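Local coordinates for protein succinate--CoA ligase subunit alpha (Campylobacter jejuni, PDB 6MEL) that forms the alpha subunit of a CoA ligase, pairing a Rossmann-type CoA binding domain with a second alpha/beta domain built on its own mixed sheet, at residues 99-102 / 103-106; 109-112 / 113-117; 211-214 / 215-219. All coordinates share one frame; numbering follows the deposited sequence.

Contact 1 of 3, residues 99-102 / 103-106; sequences HTPV and KDMM
The carboxylate of D104 lies against the pyrrolidine ring of P101, where its OD2 meets the CB, CG and CD side of the ring at a slant, 3.7 Å from P101 CG. This is the N-cap turn of helix 102-115 in the Rossmann-type domain, with P101 at the N-cap. Here proline suits its place: its ring restricts phi, and it has no N-H to satisfy at a point where the chain is not yet helical. D104 reaches the ring because its CG is anti to its own carbonyl carbon (chi1 -69°), which turns the acid back toward the start of the helix. Aspartate is apt in the first turn, where its charge probably interacts well with the helix dipole. Outside this turn, its OD1 makes a salt bridge with a basic side chain on the chain of another protein. T100 CG2 adds a looser apolar touch, 4.4 Å from D104 CB.

V102 packs on P182 and I183, while K103 NZ bonds to the backbone of the other protein's chain. The carbonyl of P101 starts the helical bonding: M105 N meets P101 O at 3.3 Å, and D104 N makes a weak bond to the same oxygen. The next bond along is shorter, M106 N donating to V102 O at 2.8 Å with an N-H...O angle of 155°.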
ATOM      1  N   HIS A  99      -5.153   1.185  -6.853  1.00 32.94           N
ATOM      2  CA  HIS A  99      -5.274   2.594  -6.425  1.00 33.98           C
ATOM      3  C   HIS A  99      -6.708   2.943  -6.024  1.00 33.43           C
ATOM      4  O   HIS A  99      -7.086   4.120  -6.049  1.00 32.63           O
ATOM      5  CB  HIS A  99      -4.665   3.573  -7.463  1.00 37.10           C
ATOM      6  CG  HIS A  99      -3.250   3.289  -7.808  1.00 39.80           C
ATOM      7  ND1 HIS A  99      -2.260   3.144  -6.828  1.00 44.81           N
ATOM      8  CD2 HIS A  99      -2.655   3.039  -9.000  1.00 40.32           C
ATOM      9  CE1 HIS A  99      -1.105   2.879  -7.407  1.00 42.04           C
ATOM     10  NE2 HIS A  99      -1.331   2.759  -8.735  1.00 43.05           N
ATOM     11  N   THR A 100      -7.514   1.940  -5.621  1.00 34.13           N
ATOM     12  CA  THR A 100      -8.853   2.233  -5.084  1.00 34.77           C
ATOM     13  C   THR A 100      -8.701   2.950  -3.739  1.00 33.80           C
ATOM     14  O   THR A 100      -7.964   2.482  -2.875  1.00 33.92           O
ATOM     15  CB  THR A 100      -9.689   0.953  -4.925  1.00 36.94           C
ATOM     16  OG1 THR A 100      -9.774   0.284  -6.180  1.00 35.18           O
ATOM     17  CG2 THR A 100     -11.081   1.234  -4.397  1.00 37.46           C
ATOM     18  N   PRO A 101      -9.357   4.100  -3.490  1.00 33.82           N
ATOM     19  CA  PRO A 101      -9.323   4.704  -2.158  1.00 35.44           C
ATOM     20  C   PRO A 101      -9.718   3.688  -1.070  1.00 34.45           C
ATOM     21  O   PRO A 101     -10.677   2.927  -1.241  1.00 34.95           O
ATOM     22  CB  PRO A 101     -10.293   5.895  -2.287  1.00 36.38           C
ATOM     23  CG  PRO A 101     -10.266   6.244  -3.765  1.00 35.23           C
ATOM     24  CD  PRO A 101     -10.152   4.890  -4.448  1.00 35.30           C
ATOM     25  N   VAL A 102      -8.958   3.634   0.027  1.00 32.74           N
ATOM     26  CA  VAL A 102      -9.208   2.636   1.069  1.00 33.68           C
ATOM     27  C   VAL A 102     -10.641   2.766   1.618  1.00 32.56           C
ATOM     28  O   VAL A 102     -11.328   1.791   1.875  1.00 34.52           O
ATOM     29  CB  VAL A 102      -8.170   2.680   2.209  1.00 36.41           C
ATOM     30  CG1 VAL A 102      -8.443   1.557   3.214  1.00 36.44           C
ATOM     31  CG2 VAL A 102      -6.748   2.530   1.665  1.00 37.56           C
ATOM     32  N   LYS A 103     -11.075   3.983   1.843  1.00 34.71           N
ATOM     33  CA  LYS A 103     -12.377   4.191   2.424  1.00 36.37           C
ATOM     34  C   LYS A 103     -13.459   3.586   1.505  1.00 34.93           C
ATOM     35  O   LYS A 103     -14.465   3.027   1.999  1.00 33.56           O
ATOM     36  CB  LYS A 103     -12.618   5.687   2.636  1.00 35.77           C
ATOM     37  CG  LYS A 103     -13.945   5.985   3.287  1.00 39.73           C
ATOM     38  CD  LYS A 103     -14.187   7.453   3.453  1.00 42.41           C
ATOM     39  CE  LYS A 103     -14.517   8.101   2.143  1.00 43.70           C
ATOM     40  NZ  LYS A 103     -15.182   9.402   2.365  1.00 49.65           N
ATOM     41  N   ASP A 104     -13.281   3.693   0.182  1.00 35.44           N
ATOM     42  CA  ASP A 104     -14.316   3.171  -0.745  1.00 36.28           C
ATOM     43  C   ASP A 104     -14.392   1.655  -0.600  1.00 34.50           C
ATOM     44  O   ASP A 104     -15.466   1.061  -0.613  1.00 33.21           O
ATOM     45  CB  ASP A 104     -14.061   3.534  -2.209  1.00 36.87           C
ATOM     46  CG  ASP A 104     -14.208   4.997  -2.563  1.00 37.46           C
ATOM     47  OD1 ASP A 104     -14.695   5.796  -1.709  1.00 37.51           O
ATOM     48  OD2 ASP A 104     -13.838   5.335  -3.714  1.00 38.55           O
ATOM     49  N   MET A 105     -13.233   1.031  -0.450  1.00 35.05           N
ATOM     50  CA  MET A 105     -13.181  -0.390  -0.294  1.00 36.31           C
ATOM     51  C   MET A 105     -13.764  -0.806   1.060  1.00 37.15           C
ATOM     52  O   MET A 105     -14.447  -1.826   1.180  1.00 35.70           O
ATOM     53  CB  MET A 105     -11.729  -0.860  -0.434  1.00 38.17           C
ATOM     54  CG  MET A 105     -11.610  -2.289  -0.693  1.00 44.83           C
ATOM     55  SD  MET A 105     -12.583  -2.790  -2.172  1.00 53.94           S
ATOM     56  CE  MET A 105     -12.955  -4.259  -1.259  1.00 43.80           C
ATOM     57  N   MET A 106     -13.507  -0.001   2.097  1.00 36.59           N
ATOM     58  CA  MET A 106     -14.030  -0.285   3.414  1.00 35.56           C
ATOM     59  C   MET A 106     -15.570  -0.384   3.355  1.00 35.40           C
ATOM     60  O   MET A 106     -16.168  -1.345   3.851  1.00 36.34           O
ATOM     61  CB  MET A 106     -13.617   0.807   4.407  1.00 34.07           C
ATOM     62  CG  MET A 106     -13.903   0.475   5.874  1.00 36.88           C
ATOM     63  SD  MET A 106     -13.268   1.768   7.017  1.00 38.32           S
ATOM     64  CE  MET A 106     -14.100   3.196   6.354  1.00 37.24           C
TER

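Contact 2 of 3, residues 109-112 / 113-117; sequences KQYA and NKKGM
A112, N113 and Y111 carry this local contact at the C-terminal end of helix 102-115, which finishes in a Schellman motif. A112 O receives the N-H of M117 at 2.9 Å, and G116 N bonds to N113 O, the two bonds that wrap the chain over the last turn. G116 takes a positive phi (80°), a conformation that glycine adopts at little cost because it lacks a beta carbon. The small A112 lets the chain fold back closely: its CB meets CE of M117 at 3.8 Å, since M117's otherwise extended chain bends at its last torsion (chi3 81°).

One turn earlier, N113 N donates to K109 O at 2.8 Å. The amide of N113 crosses the aliphatic part of K109, with OD1 and ND2 both 3.9 Å from K109 CG; asparagine, small and polar, is at ease on this exposed side.

Y111 makes the aromatic part of the contact. K115 runs alongside its ring in a CH-pi contact: K115 CG lies over one face, 3.9 Å from the centroid, and CD near CZ and OH, while the ammonium end goes on past the ring. K114 CE approaches the same ring obliquely.

Within the beta-alpha-beta unit of strand 92-95, helix 102-115 and strand 118-120, this end packs on helix 78-87: Y111 lies on I83 and bonds through OH to D87, while M117 fits against V82, A85 and A86.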
ATOM      1  N   LYS A 109     -16.894  -3.314   0.934  1.00 34.22           N
ATOM      2  CA  LYS A 109     -16.802  -4.610   1.551  1.00 35.11           C
ATOM      3  C   LYS A 109     -17.900  -4.838   2.608  1.00 36.12           C
ATOM      4  O   LYS A 109     -18.408  -5.942   2.701  1.00 36.24           O
ATOM      5  CB  LYS A 109     -15.429  -4.862   2.179  1.00 40.03           C
ATOM      6  CG  LYS A 109     -15.303  -6.275   2.743  1.00 37.45           C
ATOM      7  CD  LYS A 109     -13.911  -6.741   2.914  1.00 39.53           C
ATOM      8  CE  LYS A 109     -13.783  -8.101   3.547  1.00 37.78           C
ATOM      9  NZ  LYS A 109     -12.451  -8.225   4.134  1.00 37.78           N
ATOM     10  N   GLN A 110     -18.206  -3.831   3.429  1.00 34.11           N
ATOM     11  CA  GLN A 110     -19.258  -3.990   4.433  1.00 36.78           C
ATOM     12  C   GLN A 110     -20.569  -4.324   3.701  1.00 36.27           C
ATOM     13  O   GLN A 110     -21.317  -5.202   4.113  1.00 36.43           O
ATOM     14  CB  GLN A 110     -19.460  -2.727   5.281  1.00 37.99           C
ATOM     15  CG  GLN A 110     -18.403  -2.481   6.350  1.00 39.23           C
ATOM     16  CD  GLN A 110     -18.963  -1.599   7.446  1.00 47.52           C
ATOM     17  OE1 GLN A 110     -20.085  -1.103   7.357  1.00 55.13           O
ATOM     18  NE2 GLN A 110     -18.203  -1.418   8.513  1.00 39.63           N
ATOM     19  N   TYR A 111     -20.820  -3.678   2.559  1.00 34.69           N
ATOM     20  CA  TYR A 111     -22.067  -3.951   1.832  1.00 34.99           C
ATOM     21  C   TYR A 111     -22.027  -5.355   1.212  1.00 34.62           C
ATOM     22  O   TYR A 111     -22.988  -6.120   1.292  1.00 34.92           O
ATOM     23  CB  TYR A 111     -22.382  -2.850   0.822  1.00 33.93           C
ATOM     24  CG  TYR A 111     -23.771  -2.981   0.244  1.00 34.73           C
ATOM     25  CD1 TYR A 111     -24.896  -2.846   1.051  1.00 34.46           C
ATOM     26  CD2 TYR A 111     -23.980  -3.231  -1.094  1.00 34.40           C
ATOM     27  CE1 TYR A 111     -26.175  -2.992   0.552  1.00 37.66           C
ATOM     28  CE2 TYR A 111     -25.264  -3.332  -1.623  1.00 36.21           C
ATOM     29  CZ  TYR A 111     -26.370  -3.224  -0.797  1.00 37.53           C
ATOM     30  OH  TYR A 111     -27.653  -3.278  -1.273  1.00 40.08           O
ATOM     31  N   ALA A 112     -20.904  -5.708   0.591  1.00 35.07           N
ATOM     32  CA  ALA A 112     -20.719  -7.044   0.038  1.00 34.28           C
ATOM     33  C   ALA A 112     -20.940  -8.106   1.122  1.00 36.93           C
ATOM     34  O   ALA A 112     -21.651  -9.069   0.895  1.00 36.85           O
ATOM     35  CB  ALA A 112     -19.364  -7.162  -0.573  1.00 35.12           C
ATOM     36  N   ASN A 113     -20.350  -7.900   2.304  1.00 35.32           N
ATOM     37  CA  ASN A 113     -20.530  -8.840   3.416  1.00 37.59           C
ATOM     38  C   ASN A 113     -22.007  -9.015   3.727  1.00 37.56           C
ATOM     39  O   ASN A 113     -22.457 -10.118   3.880  1.00 40.01           O
ATOM     40  CB  ASN A 113     -19.811  -8.388   4.689  1.00 36.60           C
ATOM     41  CG  ASN A 113     -18.294  -8.445   4.586  1.00 38.72           C
ATOM     42  OD1 ASN A 113     -17.734  -9.102   3.718  1.00 36.70           O
ATOM     43  ND2 ASN A 113     -17.627  -7.797   5.518  1.00 38.32           N
ATOM     44  N   LYS A 114     -22.748  -7.914   3.832  1.00 38.12           N
ATOM     45  CA  LYS A 114     -24.130  -8.005   4.201  1.00 38.47           C
ATOM     46  C   LYS A 114     -24.912  -8.749   3.113  1.00 38.48           C
ATOM     47  O   LYS A 114     -25.790  -9.529   3.411  1.00 38.12           O
ATOM     48  CB  LYS A 114     -24.770  -6.630   4.377  1.00 41.35           C
ATOM     49  CG  LYS A 114     -26.266  -6.739   4.657  1.00 44.27           C
ATOM     50  CD  LYS A 114     -26.917  -5.466   5.075  1.00 45.35           C
ATOM     51  CE  LYS A 114     -27.440  -4.676   3.921  1.00 43.80           C
ATOM     52  NZ  LYS A 114     -28.263  -3.552   4.398  1.00 40.52           N
ATOM     53  N   LYS A 115     -24.595  -8.517   1.847  1.00 36.88           N
ATOM     54  CA  LYS A 115     -25.356  -9.188   0.766  1.00 40.86           C
ATOM     55  C   LYS A 115     -24.887 -10.632   0.517  1.00 42.76           C
ATOM     56  O   LYS A 115     -25.477 -11.306  -0.293  1.00 40.72           O
ATOM     57  CB  LYS A 115     -25.248  -8.375  -0.527  1.00 39.94           C
ATOM     58  CG  LYS A 115     -25.724  -6.930  -0.379  1.00 41.31           C
ATOM     59  CD  LYS A 115     -27.158  -6.785   0.082  1.00 43.35           C
ATOM     60  CE  LYS A 115     -28.111  -7.547  -0.824  1.00 45.74           C
ATOM     61  NZ  LYS A 115     -29.497  -7.289  -0.399  1.00 52.63           N
ATOM     62  N   GLY A 116     -23.809 -11.085   1.169  1.00 40.34           N
ATOM     63  CA  GLY A 116     -23.250 -12.446   0.928  1.00 40.87           C
ATOM     64  C   GLY A 116     -22.374 -12.525  -0.322  1.00 41.88           C
ATOM     65  O   GLY A 116     -22.223 -13.568  -0.864  1.00 43.79           O
ATOM     66  N   MET A 117     -21.815 -11.412  -0.809  1.00 39.31           N
ATOM     67  CA  MET A 117     -20.905 -11.449  -1.961  1.00 38.35           C
ATOM     68  C   MET A 117     -19.470 -11.535  -1.445  1.00 38.99           C
ATOM     69  O   MET A 117     -19.057 -10.738  -0.638  1.00 38.50           O
ATOM     70  CB  MET A 117     -21.008 -10.194  -2.841  1.00 39.74           C
ATOM     71  CG  MET A 117     -20.204 -10.283  -4.114  1.00 36.57           C
ATOM     72  SD  MET A 117     -20.498  -8.867  -5.204  1.00 36.74           S
ATOM     73  CE  MET A 117     -19.387  -7.726  -4.381  1.00 35.32           C
TER

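Contact 3 of 3, residues 211-214 / 215-219; sequences GGSL and EVEAA
S213 and E217 face each other one turn apart, where the loop after strand 203-209 enters helix 214-225. S213 holds the N-cap position, yet its hydroxyl makes no capping bond. With chi1 at 59°, OG sits between the backbone N and the carbonyl carbon and is directed instead to E217 OE2, in a weak hydrogen bond of 3.4 Å. E217 comes to meet it: its chain runs back past the S213 carbonyl, with E217 CG 3.7 Å from S213 O.

The backbone is more firmly joined. E217 N donates to S213 O at 3.1 Å, very nearly straight at 176°, and A218 N reaches L214 O at 2.9 Å. A218 is small enough for its CB to lie close to that same oxygen, and V216 CB sits 3.6 Å from S213 O, while the V216 side chain packs on K262 and A265 of helix 259-268. L214 packs on I184, A187 and Y188, a natural place for a leucine.

E215 is the contorted one. Its chain bends sharply at chi2 (93°), which folds the carboxylate back along the helix start and leaves OE1 3.7 Å from L214 N. Before it, G211 and G212 both have positive phi, with backbone angles that glycine, having no side chain, takes up easily.

The buried carboxylate of E215 is well provided for: OE1 forms a salt bridge with K262, while OE2 pairs with K153 and accepts the N-H of E209. Two lysines thus probably offset its charge, and K262, which also bonds to G211 O, ties the G211-G212 loop and the helix start together.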
ATOM      1  N   GLY A 211       3.042  -5.882   6.077  1.00 36.72           N
ATOM      2  CA  GLY A 211       1.854  -5.021   6.278  1.00 37.84           C
ATOM      3  C   GLY A 211       0.686  -5.823   6.813  1.00 38.04           C
ATOM      4  O   GLY A 211       0.332  -6.886   6.256  1.00 37.49           O
ATOM      5  N   GLY A 212       0.059  -5.283   7.866  1.00 40.67           N
ATOM      6  CA  GLY A 212      -0.965  -5.975   8.642  1.00 40.83           C
ATOM      7  C   GLY A 212      -0.450  -7.320   9.140  1.00 39.74           C
ATOM      8  O   GLY A 212       0.772  -7.623   9.094  1.00 38.01           O
ATOM      9  N   SER A 213      -1.368  -8.156   9.598  1.00 39.76           N
ATOM     10  CA  SER A 213      -0.953  -9.374  10.337  1.00 41.92           C
ATOM     11  C   SER A 213      -1.768 -10.588   9.895  1.00 39.64           C
ATOM     12  O   SER A 213      -1.876 -11.557  10.632  1.00 39.60           O
ATOM     13  CB  SER A 213      -1.065  -9.133  11.845  1.00 43.25           C
ATOM     14  OG  SER A 213      -2.402  -8.802  12.167  1.00 45.32           O
ATOM     15  N   LEU A 214      -2.299 -10.568   8.668  1.00 37.70           N
ATOM     16  CA  LEU A 214      -3.094 -11.731   8.169  1.00 38.84           C
ATOM     17  C   LEU A 214      -2.266 -13.027   8.250  1.00 38.46           C
ATOM     18  O   LEU A 214      -2.807 -14.093   8.645  1.00 38.53           O
ATOM     19  CB  LEU A 214      -3.575 -11.498   6.729  1.00 38.54           C
ATOM     20  CG  LEU A 214      -4.755 -10.532   6.550  1.00 39.41           C
ATOM     21  CD1 LEU A 214      -5.055 -10.376   5.075  1.00 40.34           C
ATOM     22  CD2 LEU A 214      -6.022 -10.994   7.288  1.00 43.18           C
ATOM     23  N   GLU A 215      -0.986 -12.946   7.877  1.00 35.39           N
ATOM     24  CA  GLU A 215      -0.145 -14.146   7.785  1.00 37.58           C
ATOM     25  C   GLU A 215       0.195 -14.680   9.197  1.00 39.26           C
ATOM     26  O   GLU A 215       0.372 -15.883   9.371  1.00 40.27           O
ATOM     27  CB  GLU A 215       1.105 -13.855   6.943  1.00 36.22           C
ATOM     28  CG  GLU A 215       0.803 -13.443   5.503  1.00 35.70           C
ATOM     29  CD  GLU A 215       0.691 -11.944   5.283  1.00 36.08           C
ATOM     30  OE1 GLU A 215       0.364 -11.214   6.253  1.00 35.93           O
ATOM     31  OE2 GLU A 215       0.960 -11.494   4.158  1.00 38.80           O
ATOM     32  N   VAL A 216       0.280 -13.806  10.199  1.00 38.65           N
ATOM     33  CA  VAL A 216       0.491 -14.237  11.616  1.00 41.22           C
ATOM     34  C   VAL A 216      -0.754 -15.004  12.086  1.00 42.36           C
ATOM     35  O   VAL A 216      -0.658 -16.128  12.510  1.00 43.92           O
ATOM     36  CB  VAL A 216       0.764 -13.044  12.555  1.00 43.64           C
ATOM     37  CG1 VAL A 216       0.861 -13.455  14.047  1.00 45.03           C
ATOM     38  CG2 VAL A 216       2.006 -12.295  12.131  1.00 46.40           C
ATOM     39  N   GLU A 217      -1.932 -14.398  11.935  1.00 42.74           N
ATOM     40  CA  GLU A 217      -3.201 -15.023  12.319  1.00 45.79           C
ATOM     41  C   GLU A 217      -3.426 -16.338  11.569  1.00 46.60           C
ATOM     42  O   GLU A 217      -3.998 -17.268  12.165  1.00 41.48           O
ATOM     43  CB  GLU A 217      -4.401 -14.091  12.108  1.00 50.34           C
ATOM     44  CG  GLU A 217      -4.379 -12.887  13.051  1.00 54.49           C
ATOM     45  CD  GLU A 217      -5.198 -11.673  12.615  1.00 63.72           C
ATOM     46  OE1 GLU A 217      -5.969 -11.770  11.626  1.00 70.46           O
ATOM     47  OE2 GLU A 217      -5.070 -10.614  13.274  1.00 80.85           O
ATOM     48  N   ALA A 218      -3.001 -16.415  10.295  1.00 41.96           N
ATOM     49  CA  ALA A 218      -3.153 -17.651   9.495  1.00 42.92           C
ATOM     50  C   ALA A 218      -2.373 -18.827  10.117  1.00 40.52           C
ATOM     51  O   ALA A 218      -2.728 -19.964   9.927  1.00 42.74           O
ATOM     52  CB  ALA A 218      -2.695 -17.447   8.071  1.00 42.17           C
ATOM     53  N   ALA A 219      -1.304 -18.545  10.839  1.00 39.66           N
ATOM     54  CA  ALA A 219      -0.394 -19.601  11.290  1.00 42.99           C
ATOM     55  C   ALA A 219      -1.111 -20.543  12.279  1.00 43.86           C
ATOM     56  O   ALA A 219      -1.161 -21.749  12.101  1.00 40.13           O
ATOM     57  CB  ALA A 219       0.823 -18.992  11.887  1.00 41.86           C
TER

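Contacts 1 and 2 lie on one helix, 102-115, of the Rossmann-type domain, with centres 15 Å apart: contact 1 opens it and contact 2 ends it. Contact 3 opens helix 214-225 of the other alpha/beta domain, and its nearest atoms are about 8 Å from contact 2. Both helix starts are partly buried; the helix end has more exposed residues, although A112 and M117 are inside. The chemistry follows. Both contacts on helix 102-115 send polar groups to the chain of another protein, and the end at 109-117 adds the Schellman turn and a lysine on the Y111 ring, whereas the start at 211-219 buries a glutamate between lysines of its own chain.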